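Local coordinates for protein POP2 (Saccharomyces cerevisiae, PDB 1UOC) that acts as a 3'-exoribonuclease preferring poly(A), a probable catalytic subunit of the CCR4-NOT mRNA deadenylase, represented here by its RNase D domain, at residues L85-A88 with N89-P93; E187-V190 with H191-P195; S228-T231 with L232-L236; S251-M254 with L255-C259; C259-S262 with K263-H267. One frame throughout, in Å; residues are numbered along the deposited sequence.

Interaction 1: L85-A88 with N89-P93; sequences LSDA and NGNKP
Asp-87 and Asn-91 close a local turn at the end of strand 77-86, where the chain folds back on its way to strand 99-103. It is a type I beta turn from Asp-87 to Gly-90 followed by a G1 beta bulge. Gly-90 N donates to Asp-87 O (3.1 Å), and Asp-87 N donates to Asn-91 O (3.1 Å). Gly-90 sits at the bulge with a phi of 81°, which suits a residue with no CB to press on the carbonyl before it.

Aspartate fits the first position of the turn because its carboxylate folds over it. With CG between the backbone N and the carbonyl carbon (chi1 68°), OD2 accepts Asn-91 N at 2.8 Å, from above the carboxylate plane, and takes a weak bond from Asn-89 N. On the strand side Ser-86 OG reaches Asp-87 O at 2.9 Å, in the carbonyl plane on a lone pair, giving that oxygen a second donor, while Ser-86 CB lies 3.8 Å from Lys-92 CG.

Lys-92 runs back along the strand and bends at its last torsion (chi4 -74°), bringing NZ to 2.7 Å from Leu-85 O, above the carbonyl plane. Ser-84 OG and Ser-98 OG also bond to this amine. A buried lysine thus has three oxygens, all from uncharged groups, to satisfy its N-H groups, which probably spreads its charge over neutral dipoles.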
loop_
_atom_site.group_PDB
_atom_site.type_symbol
_atom_site.label_atom_id
_atom_site.label_comp_id
_atom_site.label_asym_id
_atom_site.label_seq_id
_atom_site.Cartn_x
_atom_site.Cartn_y
_atom_site.Cartn_z
ATOM N N LEU A 85 -2.911 -1.169 9.613
ATOM C CA LEU A 85 -2.664 -0.091 10.566
ATOM C C LEU A 85 -1.850 -0.535 11.770
ATOM O O LEU A 85 -1.980 -1.677 12.232
ATOM C CB LEU A 85 -3.999 0.461 11.069
ATOM C CG LEU A 85 -4.667 1.608 10.319
ATOM C CD1 LEU A 85 -4.785 1.272 8.855
ATOM C CD2 LEU A 85 -6.047 1.843 10.933
ATOM N N SER A 86 -1.019 0.367 12.276
ATOM C CA SER A 86 -0.216 0.116 13.467
ATOM C C SER A 86 0.334 1.458 13.940
ATOM O O SER A 86 0.200 2.467 13.241
ATOM C CB SER A 86 0.953 -0.822 13.176
ATOM O OG SER A 86 2.041 -0.096 12.610
ATOM N N ASP A 87 0.943 1.477 15.124
ATOM C CA ASP A 87 1.544 2.708 15.625
ATOM C C ASP A 87 2.970 2.731 15.076
ATOM O O ASP A 87 3.355 1.840 14.316
ATOM C CB ASP A 87 1.514 2.754 17.171
ATOM C CG ASP A 87 2.421 1.714 17.835
ATOM O OD1 ASP A 87 2.307 1.564 19.072
ATOM O OD2 ASP A 87 3.243 1.058 17.155
ATOM N N ALA A 88 3.754 3.732 15.453
ATOM C CA ALA A 88 5.117 3.860 14.946
ATOM C C ALA A 88 6.029 2.682 15.282
ATOM O O ALA A 88 6.969 2.392 14.546
ATOM C CB ALA A 88 5.745 5.175 15.456
ATOM N N ASN A 89 5.748 1.992 16.380
ATOM C CA ASN A 89 6.585 0.865 16.779
ATOM C C ASN A 89 6.073 -0.475 16.303
ATOM O O ASN A 89 6.566 -1.517 16.738
ATOM C CB ASN A 89 6.738 0.839 18.295
ATOM C CG ASN A 89 7.536 2.016 18.812
ATOM O OD1 ASN A 89 7.044 2.802 19.620
ATOM N ND2 ASN A 89 8.775 2.146 18.346
ATOM N N GLY A 90 5.078 -0.451 15.421
ATOM C CA GLY A 90 4.541 -1.692 14.889
ATOM C C GLY A 90 3.536 -2.410 15.771
ATOM O O GLY A 90 3.147 -3.540 15.470
ATOM N N ASN A 91 3.118 -1.770 16.862
ATOM C CA ASN A 91 2.129 -2.363 17.752
ATOM C C ASN A 91 0.780 -2.290 17.060
ATOM O O ASN A 91 0.514 -1.349 16.304
ATOM C CB ASN A 91 2.045 -1.588 19.063
ATOM C CG ASN A 91 3.348 -1.586 19.821
ATOM O OD1 ASN A 91 3.697 -0.591 20.459
ATOM N ND2 ASN A 91 4.073 -2.704 19.774
ATOM N N LYS A 92 -0.067 -3.280 17.333
ATOM C CA LYS A 92 -1.398 -3.351 16.754
ATOM C C LYS A 92 -2.399 -3.719 17.846
ATOM O O LYS A 92 -2.016 -4.217 18.906
ATOM C CB LYS A 92 -1.415 -4.403 15.643
ATOM C CG LYS A 92 -0.576 -4.032 14.402
ATOM C CD LYS A 92 -0.493 -5.222 13.419
ATOM C CE LYS A 92 -0.267 -4.782 11.968
ATOM N NZ LYS A 92 -1.490 -4.180 11.330
ATOM N N PRO A 93 -3.693 -3.448 17.623
ATOM C CA PRO A 93 -4.693 -3.788 18.636
ATOM C C PRO A 93 -4.705 -5.288 18.919
ATOM O O PRO A 93 -4.624 -6.092 17.989
ATOM C CB PRO A 93 -5.997 -3.288 18.012
ATOM C CG PRO A 93 -5.697 -3.248 16.530
ATOM C CD PRO A 93 -4.308 -2.721 16.504
#

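Interaction 2: E187-V190 with H191-P195; sequences EWWV and HQYMP
Trp-188 with Gln-192, Trp-189 with Tyr-193 and Val-190 with Met-194 are i to i+4 pairs along the last turns of helix 183-193, each on its own side of the helix. Backbone bonds set the spacing: His-191 N donates to Glu-187 O at 3.0 Å, and Met-194 N to Val-190 O at 2.8 Å, nearly along the C=O axis. Met-194 is where the chain leaves helical angles.

On the outer side Gln-192 has CG anti to its carbonyl carbon (chi1 -72°), which brings this methylene over one face of the Trp-188 indole, a CH-pi contact with CG 3.6 Å from the centroid of the six-membered ring. The bend at chi2 (-54°) carries the amide back over the same face, its plane turned 33° from the indole. A glutamine, with methylenes and a flat amide, suits an aromatic surface at an exposed position. Trp-188 CZ3 in turn stands 3.9 Å above the plane of the Trp-189 ring.

Trp-189 and Tyr-193 lie side by side and point the same way. Their planes are near parallel but slid apart, with centroids 6.0 Å from each other, so they barely overlap and meet mainly where Trp-189 CE3 comes 3.6 Å from Tyr-193 CE1. On the buried side Val-190 CG1 packs 3.8 Å from Met-194 CE, two apolar groups suited to the interior. Glu-187, partly exposed, forms a salt bridge with Lys-183.

Ile-171 of helix 165-174 lies against Trp-189, Val-190 and Tyr-193, Leu-167 of that helix meets Met-194, and Phe-197 of edge strand 197-199 covers Val-190 and His-191; bound xenon touches Tyr-193.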
loop_
_atom_site.group_PDB
_atom_site.type_symbol
_atom_site.label_atom_id
_atom_site.label_comp_id
_atom_site.label_asym_id
_atom_site.label_seq_id
_atom_site.Cartn_x
_atom_site.Cartn_y
_atom_site.Cartn_z
ATOM N N GLU A 187 2.808 15.177 -8.169
ATOM C CA GLU A 187 3.454 15.207 -6.865
ATOM C C GLU A 187 2.784 16.194 -5.917
ATOM O O GLU A 187 2.668 15.929 -4.719
ATOM C CB GLU A 187 4.934 15.544 -7.024
ATOM C CG GLU A 187 5.710 14.458 -7.744
ATOM C CD GLU A 187 7.204 14.731 -7.804
ATOM O OE1 GLU A 187 7.957 13.812 -8.195
ATOM O OE2 GLU A 187 7.626 15.856 -7.464
ATOM N N TRP A 188 2.339 17.324 -6.454
ATOM C CA TRP A 188 1.679 18.334 -5.636
ATOM C C TRP A 188 0.427 17.746 -4.988
ATOM O O TRP A 188 0.248 17.837 -3.783
ATOM C CB TRP A 188 1.289 19.554 -6.484
ATOM C CG TRP A 188 0.816 20.718 -5.654
ATOM C CD1 TRP A 188 1.598 21.668 -5.057
ATOM C CD2 TRP A 188 -0.538 21.014 -5.270
ATOM N NE1 TRP A 188 0.817 22.532 -4.322
ATOM C CE2 TRP A 188 -0.495 22.157 -4.433
ATOM C CE3 TRP A 188 -1.780 20.417 -5.542
ATOM C CZ2 TRP A 188 -1.649 22.721 -3.870
ATOM C CZ3 TRP A 188 -2.935 20.978 -4.976
ATOM C CH2 TRP A 188 -2.854 22.119 -4.147
ATOM N N TRP A 189 -0.440 17.140 -5.792
ATOM C CA TRP A 189 -1.669 16.551 -5.277
ATOM C C TRP A 189 -1.405 15.425 -4.291
ATOM O O TRP A 189 -2.095 15.312 -3.277
ATOM C CB TRP A 189 -2.538 16.034 -6.424
ATOM C CG TRP A 189 -3.298 17.111 -7.105
ATOM C CD1 TRP A 189 -2.966 17.751 -8.269
ATOM C CD2 TRP A 189 -4.517 17.708 -6.649
ATOM N NE1 TRP A 189 -3.910 18.714 -8.564
ATOM C CE2 TRP A 189 -4.870 18.710 -7.584
ATOM C CE3 TRP A 189 -5.342 17.503 -5.535
ATOM C CZ2 TRP A 189 -6.023 19.499 -7.442
ATOM C CZ3 TRP A 189 -6.491 18.291 -5.393
ATOM C CH2 TRP A 189 -6.814 19.275 -6.341
ATOM N N VAL A 190 -0.414 14.592 -4.600
ATOM C CA VAL A 190 -0.044 13.484 -3.735
ATOM C C VAL A 190 0.355 14.006 -2.358
ATOM O O VAL A 190 -0.101 13.472 -1.343
ATOM C CB VAL A 190 1.133 12.665 -4.330
ATOM C CG1 VAL A 190 1.700 11.713 -3.286
ATOM C CG2 VAL A 190 0.657 11.869 -5.520
ATOM N N HIS A 191 1.183 15.048 -2.316
ATOM C CA HIS A 191 1.608 15.598 -1.029
ATOM C C HIS A 191 0.431 16.209 -0.276
ATOM O O HIS A 191 0.432 16.241 0.949
ATOM C CB HIS A 191 2.726 16.641 -1.197
ATOM C CG HIS A 191 4.014 16.071 -1.716
ATOM N ND1 HIS A 191 4.558 14.895 -1.238
ATOM C CD2 HIS A 191 4.873 16.522 -2.662
ATOM C CE1 HIS A 191 5.695 14.649 -1.867
ATOM N NE2 HIS A 191 5.910 15.621 -2.736
ATOM N N GLN A 192 -0.581 16.679 -1.001
ATOM C CA GLN A 192 -1.764 17.271 -0.369
ATOM C C GLN A 192 -2.648 16.205 0.285
ATOM O O GLN A 192 -3.181 16.425 1.368
ATOM C CB GLN A 192 -2.582 18.066 -1.398
ATOM C CG GLN A 192 -1.923 19.384 -1.839
ATOM C CD GLN A 192 -1.565 20.254 -0.649
ATOM O OE1 GLN A 192 -2.310 20.321 0.323
ATOM N NE2 GLN A 192 -0.429 20.919 -0.718
ATOM N N TYR A 193 -2.803 15.052 -0.371
ATOM C CA TYR A 193 -3.610 13.964 0.187
ATOM C C TYR A 193 -2.841 13.145 1.211
ATOM O O TYR A 193 -3.424 12.621 2.165
ATOM C CB TYR A 193 -4.110 13.027 -0.915
ATOM C CG TYR A 193 -5.251 13.599 -1.724
ATOM C CD1 TYR A 193 -5.087 13.912 -3.069
ATOM C CD2 TYR A 193 -6.497 13.847 -1.133
ATOM C CE1 TYR A 193 -6.133 14.463 -3.809
ATOM C CE2 TYR A 193 -7.542 14.391 -1.862
ATOM C CZ TYR A 193 -7.353 14.699 -3.197
ATOM O OH TYR A 193 -8.384 15.260 -3.912
ATOM N N MET A 194 -1.531 13.031 1.014
ATOM C CA MET A 194 -0.694 12.263 1.936
ATOM C C MET A 194 0.520 13.099 2.296
ATOM O O MET A 194 1.612 12.902 1.750
ATOM C CB MET A 194 -0.231 10.946 1.291
ATOM C CG MET A 194 -1.343 10.060 0.790
ATOM S SD MET A 194 -0.734 8.461 0.226
ATOM C CE MET A 194 0.477 9.001 -0.929
ATOM N N PRO A 195 0.340 14.061 3.212
ATOM C CA PRO A 195 1.402 14.966 3.673
ATOM C C PRO A 195 2.554 14.293 4.416
ATOM O O PRO A 195 3.567 14.927 4.719
ATOM C CB PRO A 195 0.644 15.965 4.555
ATOM C CG PRO A 195 -0.513 15.135 5.092
ATOM C CD PRO A 195 -0.944 14.360 3.873
#

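Interaction 3: S228-T231 with L232-L236; sequences SLTT and LADEL
Leu-229 O accepts Ala-233 N at 2.8 Å and Thr-230 O accepts Asp-234 N at 2.9 Å; with Leu-232 N on Ser-228 O and Glu-235 N on Thr-231 O, these i to i+4 backbone bonds build the short helix 229-235. The last is the straightest, with an N-H...O angle of 170° between Glu-235 N and Thr-231 O.

Apolar contact is light within the helix itself. Leu-229 CD2 and Leu-232 CD1 stand 4.4 Å apart, on the buried side that these residues and the small Ala-233 turn toward helix 247-264. There Leu-229 touches Gln-250, a predicted ligand of the catalytic metal, so the helix probably borders the active site.

Ser-228 is the N-cap: its side chain takes the N-H of Thr-231, a backbone donor that has no helical carbonyl before it. Serine suits this place because its short hydroxyl can reach forward to an N-H of the first turn, although the exact position of OG is doubtful in the model.

Among the polar side chains, Thr-230 and Asp-234 lie side by side toward Arg-240, with Thr-230 CG2 3.8 Å from Asp-234 OD2. Asp-234 CG is anti to its own carbonyl carbon (chi1 -70°), which tips the carboxylate back along the helix, and its OD1 forms a salt bridge with Arg-240. One residue further along, Thr-231 rests on Tyr-204 of helix 200-207, its OG1 4.0 Å from Glu-235 OE1.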
loop_
_atom_site.group_PDB
_atom_site.type_symbol
_atom_site.label_atom_id
_atom_site.label_comp_id
_atom_site.label_asym_id
_atom_site.label_seq_id
_atom_site.Cartn_x
_atom_site.Cartn_y
_atom_site.Cartn_z
ATOM N N SER A 228 13.109 -6.424 -3.583
ATOM C CA SER A 228 11.712 -6.827 -3.426
ATOM C C SER A 228 11.304 -6.812 -1.944
ATOM O O SER A 228 12.148 -6.907 -1.051
ATOM C CB SER A 228 11.480 -8.226 -4.015
ATOM O OG SER A 228 11.934 -9.239 -3.133
ATOM N N LEU A 229 10.007 -6.673 -1.697
ATOM C CA LEU A 229 9.484 -6.651 -0.338
ATOM C C LEU A 229 9.852 -7.994 0.317
ATOM O O LEU A 229 10.176 -8.060 1.505
ATOM C CB LEU A 229 7.957 -6.490 -0.383
ATOM C CG LEU A 229 7.143 -5.791 0.717
ATOM C CD1 LEU A 229 5.836 -6.540 0.854
ATOM C CD2 LEU A 229 7.865 -5.763 2.054
ATOM N N THR A 230 9.811 -9.059 -0.476
ATOM C CA THR A 230 10.118 -10.400 0.016
ATOM C C THR A 230 11.544 -10.563 0.555
ATOM O O THR A 230 11.726 -11.090 1.656
ATOM C CB THR A 230 9.848 -11.463 -1.075
ATOM O OG1 THR A 230 8.446 -11.485 -1.379
ATOM C CG2 THR A 230 10.253 -12.839 -0.592
ATOM N N THR A 231 12.550 -10.113 -0.195
ATOM C CA THR A 231 13.926 -10.240 0.274
ATOM C C THR A 231 14.155 -9.345 1.482
ATOM O O THR A 231 14.959 -9.651 2.361
ATOM C CB THR A 231 14.968 -9.938 -0.865
ATOM O OG1 THR A 231 16.102 -9.249 -0.327
ATOM C CG2 THR A 231 14.356 -9.125 -1.967
ATOM N N LEU A 232 13.424 -8.244 1.546
ATOM C CA LEU A 232 13.552 -7.343 2.683
ATOM C C LEU A 232 12.963 -8.045 3.907
ATOM O O LEU A 232 13.556 -8.035 4.987
ATOM C CB LEU A 232 12.808 -6.031 2.409
ATOM C CG LEU A 232 12.924 -4.847 3.380
ATOM C CD1 LEU A 232 11.639 -4.710 4.148
ATOM C CD2 LEU A 232 14.104 -5.012 4.317
ATOM N N ALA A 233 11.800 -8.672 3.729
ATOM C CA ALA A 233 11.154 -9.387 4.828
ATOM C C ALA A 233 12.026 -10.555 5.310
ATOM O O ALA A 233 12.079 -10.841 6.505
ATOM C CB ALA A 233 9.784 -9.890 4.396
ATOM N N ASP A 234 12.711 -11.226 4.389
ATOM C CA ASP A 234 13.582 -12.329 4.789
ATOM C C ASP A 234 14.729 -11.835 5.660
ATOM O O ASP A 234 14.978 -12.390 6.730
ATOM C CB ASP A 234 14.153 -13.056 3.572
ATOM C CG ASP A 234 13.102 -13.835 2.821
ATOM O OD1 ASP A 234 12.197 -14.395 3.481
ATOM O OD2 ASP A 234 13.192 -13.908 1.575
ATOM N N GLU A 235 15.420 -10.788 5.212
ATOM C CA GLU A 235 16.540 -10.247 5.981
ATOM C C GLU A 235 16.122 -9.832 7.387
ATOM O O GLU A 235 16.941 -9.805 8.301
ATOM C CB GLU A 235 17.153 -9.034 5.282
ATOM C CG GLU A 235 17.722 -9.302 3.906
ATOM C CD GLU A 235 18.573 -8.144 3.415
ATOM O OE1 GLU A 235 18.976 -8.162 2.231
ATOM O OE2 GLU A 235 18.849 -7.217 4.215
ATOM N N LEU A 236 14.858 -9.477 7.563
ATOM C CA LEU A 236 14.395 -9.080 8.883
ATOM C C LEU A 236 13.968 -10.328 9.641
ATOM O O LEU A 236 13.606 -10.274 10.817
ATOM C CB LEU A 236 13.231 -8.096 8.766
ATOM C CG LEU A 236 13.625 -6.692 8.312
ATOM C CD1 LEU A 236 12.402 -5.933 7.819
ATOM C CD2 LEU A 236 14.298 -5.971 9.468
#

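Interaction 4: S251-M254 with L255-C259; sequences SLLM and LLSFC
Leu-253 O is gripped twice by Ser-257, through its backbone N and its hydroxyl OG, each at 2.9 Å and from opposite faces of the carbonyl plane. The serine's chi1 of -66° sets OG beside the backbone N and turns it back along the helix, so that a polar side chain in a buried position spends its proton on the carbonyl one turn earlier. Serine suits the place, being small and able to satisfy itself within its own helix.

The surrounding backbone is regular alpha helix. Leu-255 N bonds to Ser-251 O at 3.1 Å, Leu-256 N to Leu-252 O at 3.0 Å and Phe-258 N to Met-254 O at 2.9 Å.

Of the leucines, Leu-252 and Leu-256 meet directly: one methyl branch of each, CD1 of Leu-252 and CD2 of Leu-256, come to 3.7 Å as the two side chains cross at an angle. Leu-256 CD2 also lies 3.6 Å from Leu-252 O, folded close over the turn. Leu-255 sends its branched end away from the preceding turn.

Neighbouring elements bury residues 251-259 of helix 247-264 on several sides. Leu-255 packs on His-40 and Ser-42 of strand 40-48 and on Ser-86 of strand 77-86, Met-254 reaches Ser-44, a predicted metal ligand, and Leu-253 and Ser-257 face helix 229-235 through Leu-229, Leu-232 and Ala-233.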
loop_
_atom_site.group_PDB
_atom_site.type_symbol
_atom_site.label_atom_id
_atom_site.label_comp_id
_atom_site.label_asym_id
_atom_site.label_seq_id
_atom_site.Cartn_x
_atom_site.Cartn_y
_atom_site.Cartn_z
ATOM N N SER A 251 0.090 -5.701 2.345
ATOM C CA SER A 251 0.099 -4.424 3.052
ATOM C C SER A 251 0.601 -4.713 4.456
ATOM O O SER A 251 1.372 -3.948 5.023
ATOM C CB SER A 251 -1.302 -3.779 3.088
ATOM O OG SER A 251 -2.222 -4.526 3.884
ATOM N N LEU A 252 0.181 -5.849 5.001
ATOM C CA LEU A 252 0.608 -6.260 6.326
ATOM C C LEU A 252 2.132 -6.474 6.404
ATOM O O LEU A 252 2.788 -5.995 7.330
ATOM C CB LEU A 252 -0.129 -7.544 6.737
ATOM C CG LEU A 252 0.391 -8.248 7.998
ATOM C CD1 LEU A 252 0.395 -7.294 9.197
ATOM C CD2 LEU A 252 -0.481 -9.471 8.269
ATOM N N LEU A 253 2.689 -7.183 5.428
ATOM C CA LEU A 253 4.124 -7.468 5.402
ATOM C C LEU A 253 4.918 -6.178 5.309
ATOM O O LEU A 253 5.963 -6.016 5.945
ATOM C CB LEU A 253 4.468 -8.376 4.202
ATOM C CG LEU A 253 5.895 -8.947 4.139
ATOM C CD1 LEU A 253 6.208 -9.691 5.430
ATOM C CD2 LEU A 253 6.040 -9.892 2.940
ATOM N N MET A 254 4.406 -5.273 4.489
ATOM C CA MET A 254 4.993 -3.964 4.244
ATOM C C MET A 254 5.132 -3.188 5.546
ATOM O O MET A 254 6.215 -2.726 5.895
ATOM C CB MET A 254 4.073 -3.207 3.287
ATOM C CG MET A 254 4.691 -2.079 2.505
ATOM S SD MET A 254 3.448 -1.305 1.443
ATOM C CE MET A 254 3.010 -2.701 0.414
ATOM N N LEU A 255 4.024 -3.043 6.269
ATOM C CA LEU A 255 4.015 -2.307 7.538
ATOM C C LEU A 255 4.910 -2.945 8.620
ATOM O O LEU A 255 5.604 -2.249 9.363
ATOM C CB LEU A 255 2.577 -2.209 8.054
ATOM C CG LEU A 255 2.347 -1.353 9.291
ATOM C CD1 LEU A 255 2.721 0.100 8.962
ATOM C CD2 LEU A 255 0.894 -1.457 9.741
ATOM N N LEU A 256 4.866 -4.270 8.716
ATOM C CA LEU A 256 5.673 -5.012 9.690
ATOM C C LEU A 256 7.140 -4.736 9.406
ATOM O O LEU A 256 7.933 -4.464 10.307
ATOM C CB LEU A 256 5.404 -6.514 9.535
ATOM C CG LEU A 256 4.674 -7.341 10.594
ATOM C CD1 LEU A 256 3.845 -6.461 11.506
ATOM C CD2 LEU A 256 3.821 -8.390 9.868
ATOM N N SER A 257 7.490 -4.811 8.127
ATOM C CA SER A 257 8.853 -4.578 7.694
ATOM C C SER A 257 9.281 -3.141 7.952
ATOM O O SER A 257 10.377 -2.902 8.446
ATOM C CB SER A 257 9.003 -4.925 6.207
ATOM O OG SER A 257 8.811 -6.316 5.998
ATOM N N PHE A 258 8.419 -2.182 7.632
ATOM C CA PHE A 258 8.762 -0.784 7.858
ATOM C C PHE A 258 9.070 -0.514 9.326
ATOM O O PHE A 258 10.099 0.062 9.663
ATOM C CB PHE A 258 7.618 0.145 7.437
ATOM C CG PHE A 258 7.910 1.582 7.683
ATOM C CD1 PHE A 258 8.708 2.303 6.798
ATOM C CD2 PHE A 258 7.462 2.205 8.844
ATOM C CE1 PHE A 258 9.065 3.628 7.073
ATOM C CE2 PHE A 258 7.811 3.524 9.131
ATOM C CZ PHE A 258 8.618 4.239 8.239
ATOM N N CYS A 259 8.153 -0.910 10.198
ATOM C CA CYS A 259 8.326 -0.671 11.614
ATOM C C CYS A 259 9.512 -1.417 12.242
ATOM O O CYS A 259 10.146 -0.906 13.165
ATOM C CB CYS A 259 7.018 -0.998 12.340
ATOM S SG CYS A 259 5.669 0.125 11.904
#

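Interaction 5: C259-S262 with K263-H267; sequences CQLS and KLSMH
Ser-265 carries its OG anti to the carbonyl carbon (chi1 -55°), which swings the hydroxyl back to Leu-261 O, a bond of 2.9 Å with the donor tilted 25° from the carbonyl plane. The backbone N of Ser-265 makes only a weak bond to the same oxygen, so the side chain supplies much of the hold there. Serine suits the place because its short hydroxyl can bond a carbonyl that its own N-H holds only weakly.

Earlier in this final turn the helix is still regular: Leu-264 N donates to Gln-260 O at 2.9 Å, almost straight at 176°. Lys-263 N meets Cys-259 O at 3.0 Å, from above its carbonyl plane.

Side chains touch lightly. That of Gln-260 has CG anti to the backbone N, 4.4 Å from Leu-264 CG, and the bend at its second torsion turns the amide end back toward Lys-263, with OE1 of Gln-260 4.4 Å from Lys-263 CB; Gln-260 and Leu-264 also lie against Leu-236. Lys-263 packs on Asn-89 of the turn after strand 77-86, its long flexible chain suited to an exposed position, and Leu-261 rests on Leu-200 and Ile-207 of helix 200-207.

At Met-266 phi becomes positive. Its N bonds back to Lys-263 O at 3.2 Å, while His-267 N donates to Ser-262 O at 2.9 Å, although the place of that nitrogen is less sure. His-267 CB and Ser-262 OG then come 4.0 Å apart. These paired backward bonds about a residue of positive phi form the Schellman motif, which here ends helix 247-264.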
loop_
_atom_site.group_PDB
_atom_site.type_symbol
_atom_site.label_atom_id
_atom_site.label_comp_id
_atom_site.label_asym_id
_atom_site.label_seq_id
_atom_site.Cartn_x
_atom_site.Cartn_y
_atom_site.Cartn_z
ATOM N N CYS A 259 8.153 -0.910 10.198
ATOM C CA CYS A 259 8.326 -0.671 11.614
ATOM C C CYS A 259 9.512 -1.417 12.242
ATOM O O CYS A 259 10.146 -0.906 13.165
ATOM C CB CYS A 259 7.018 -0.998 12.340
ATOM S SG CYS A 259 5.669 0.125 11.904
ATOM N N GLN A 260 9.812 -2.612 11.746
ATOM C CA GLN A 260 10.929 -3.380 12.279
ATOM C C GLN A 260 12.244 -2.811 11.757
ATOM O O GLN A 260 13.185 -2.591 12.526
ATOM C CB GLN A 260 10.809 -4.848 11.884
ATOM C CG GLN A 260 11.875 -5.715 12.521
ATOM C CD GLN A 260 11.599 -5.989 13.991
ATOM O OE1 GLN A 260 11.073 -5.138 14.715
ATOM N NE2 GLN A 260 11.964 -7.184 14.444
ATOM N N LEU A 261 12.311 -2.578 10.447
ATOM C CA LEU A 261 13.519 -2.015 9.854
ATOM C C LEU A 261 13.817 -0.688 10.546
ATOM O O LEU A 261 14.960 -0.387 10.880
ATOM C CB LEU A 261 13.332 -1.779 8.350
ATOM C CG LEU A 261 14.539 -1.222 7.575
ATOM C CD1 LEU A 261 15.718 -2.187 7.680
ATOM C CD2 LEU A 261 14.162 -1.011 6.112
ATOM N N SER A 262 12.766 0.092 10.769
ATOM C CA SER A 262 12.882 1.389 11.416
ATOM C C SER A 262 13.398 1.256 12.847
ATOM O O SER A 262 14.246 2.029 13.280
ATOM C CB SER A 262 11.518 2.090 11.419
ATOM O OG SER A 262 11.575 3.326 12.104
ATOM N N LYS A 263 12.880 0.274 13.577
ATOM C CA LYS A 263 13.281 0.036 14.960
ATOM C C LYS A 263 14.752 -0.375 15.074
ATOM O O LYS A 263 15.498 0.188 15.874
ATOM C CB LYS A 263 12.387 -1.045 15.584
ATOM C CG LYS A 263 12.685 -1.390 17.047
ATOM C CD LYS A 263 12.210 -0.309 18.023
ATOM C CE LYS A 263 13.101 0.935 18.005
ATOM N NZ LYS A 263 12.616 1.998 18.941
ATOM N N LEU A 264 15.168 -1.352 14.275
ATOM C CA LEU A 264 16.548 -1.818 14.307
ATOM C C LEU A 264 17.521 -0.717 13.891
ATOM O O LEU A 264 18.694 -0.737 14.270
ATOM C CB LEU A 264 16.735 -3.022 13.376
ATOM C CG LEU A 264 15.922 -4.301 13.591
ATOM C CD1 LEU A 264 16.331 -5.330 12.546
ATOM C CD2 LEU A 264 16.155 -4.853 14.982
ATOM N N SER A 265 17.026 0.246 13.115
ATOM C CA SER A 265 17.853 1.346 12.619
ATOM C C SER A 265 17.684 2.652 13.384
ATOM O O SER A 265 18.311 3.653 13.042
ATOM C CB SER A 265 17.536 1.615 11.144
ATOM O OG SER A 265 17.677 0.447 10.358
ATOM N N MET A 266 16.857 2.645 14.423
ATOM C CA MET A 266 16.589 3.866 15.169
ATOM C C MET A 266 16.375 4.951 14.121
ATOM O O MET A 266 16.918 6.050 14.203
ATOM C CB MET A 266 17.747 4.218 16.105
ATOM C CG MET A 266 17.813 3.328 17.338
ATOM S SD MET A 266 18.759 4.061 18.688
ATOM C CE MET A 266 17.409 4.676 19.764
ATOM N N HIS A 267 15.584 4.581 13.117
ATOM C CA HIS A 267 15.213 5.421 11.987
ATOM C C HIS A 267 16.363 6.155 11.296
ATOM O O HIS A 267 16.167 7.232 10.734
ATOM C CB HIS A 267 14.124 6.419 12.411
ATOM C CG HIS A 267 14.649 7.645 13.090
ATOM N ND1 HIS A 267 15.122 7.646 14.385
ATOM C CD2 HIS A 267 14.801 8.912 12.636
ATOM C CE1 HIS A 267 15.547 8.858 14.697
ATOM N NE2 HIS A 267 15.364 9.645 13.652
#

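Along the chain the five contacts follow in order, and four of them gather round helix 247-264. Interactions 4 and 5 are successive parts of that helix, with centres about 11 Å apart; their shared Cys-259 packs its SG against Gly-90 and Ser-86 of interaction 1. That turn after strand 77-86 lies about 10 Å from interaction 4 between centres and also meets Leu-255. Interaction 3, on helix 229-235, is likewise about 10 Å away between centres, with Leu-232 CD1 3.4 Å from Ser-257 CB. The long helix thus joins the central mixed sheet to helix 229-235 beside the predicted metal ligands. Interaction 2 stands apart, its centre about 22 Å from that of interaction 4, next to edge strand 197-199.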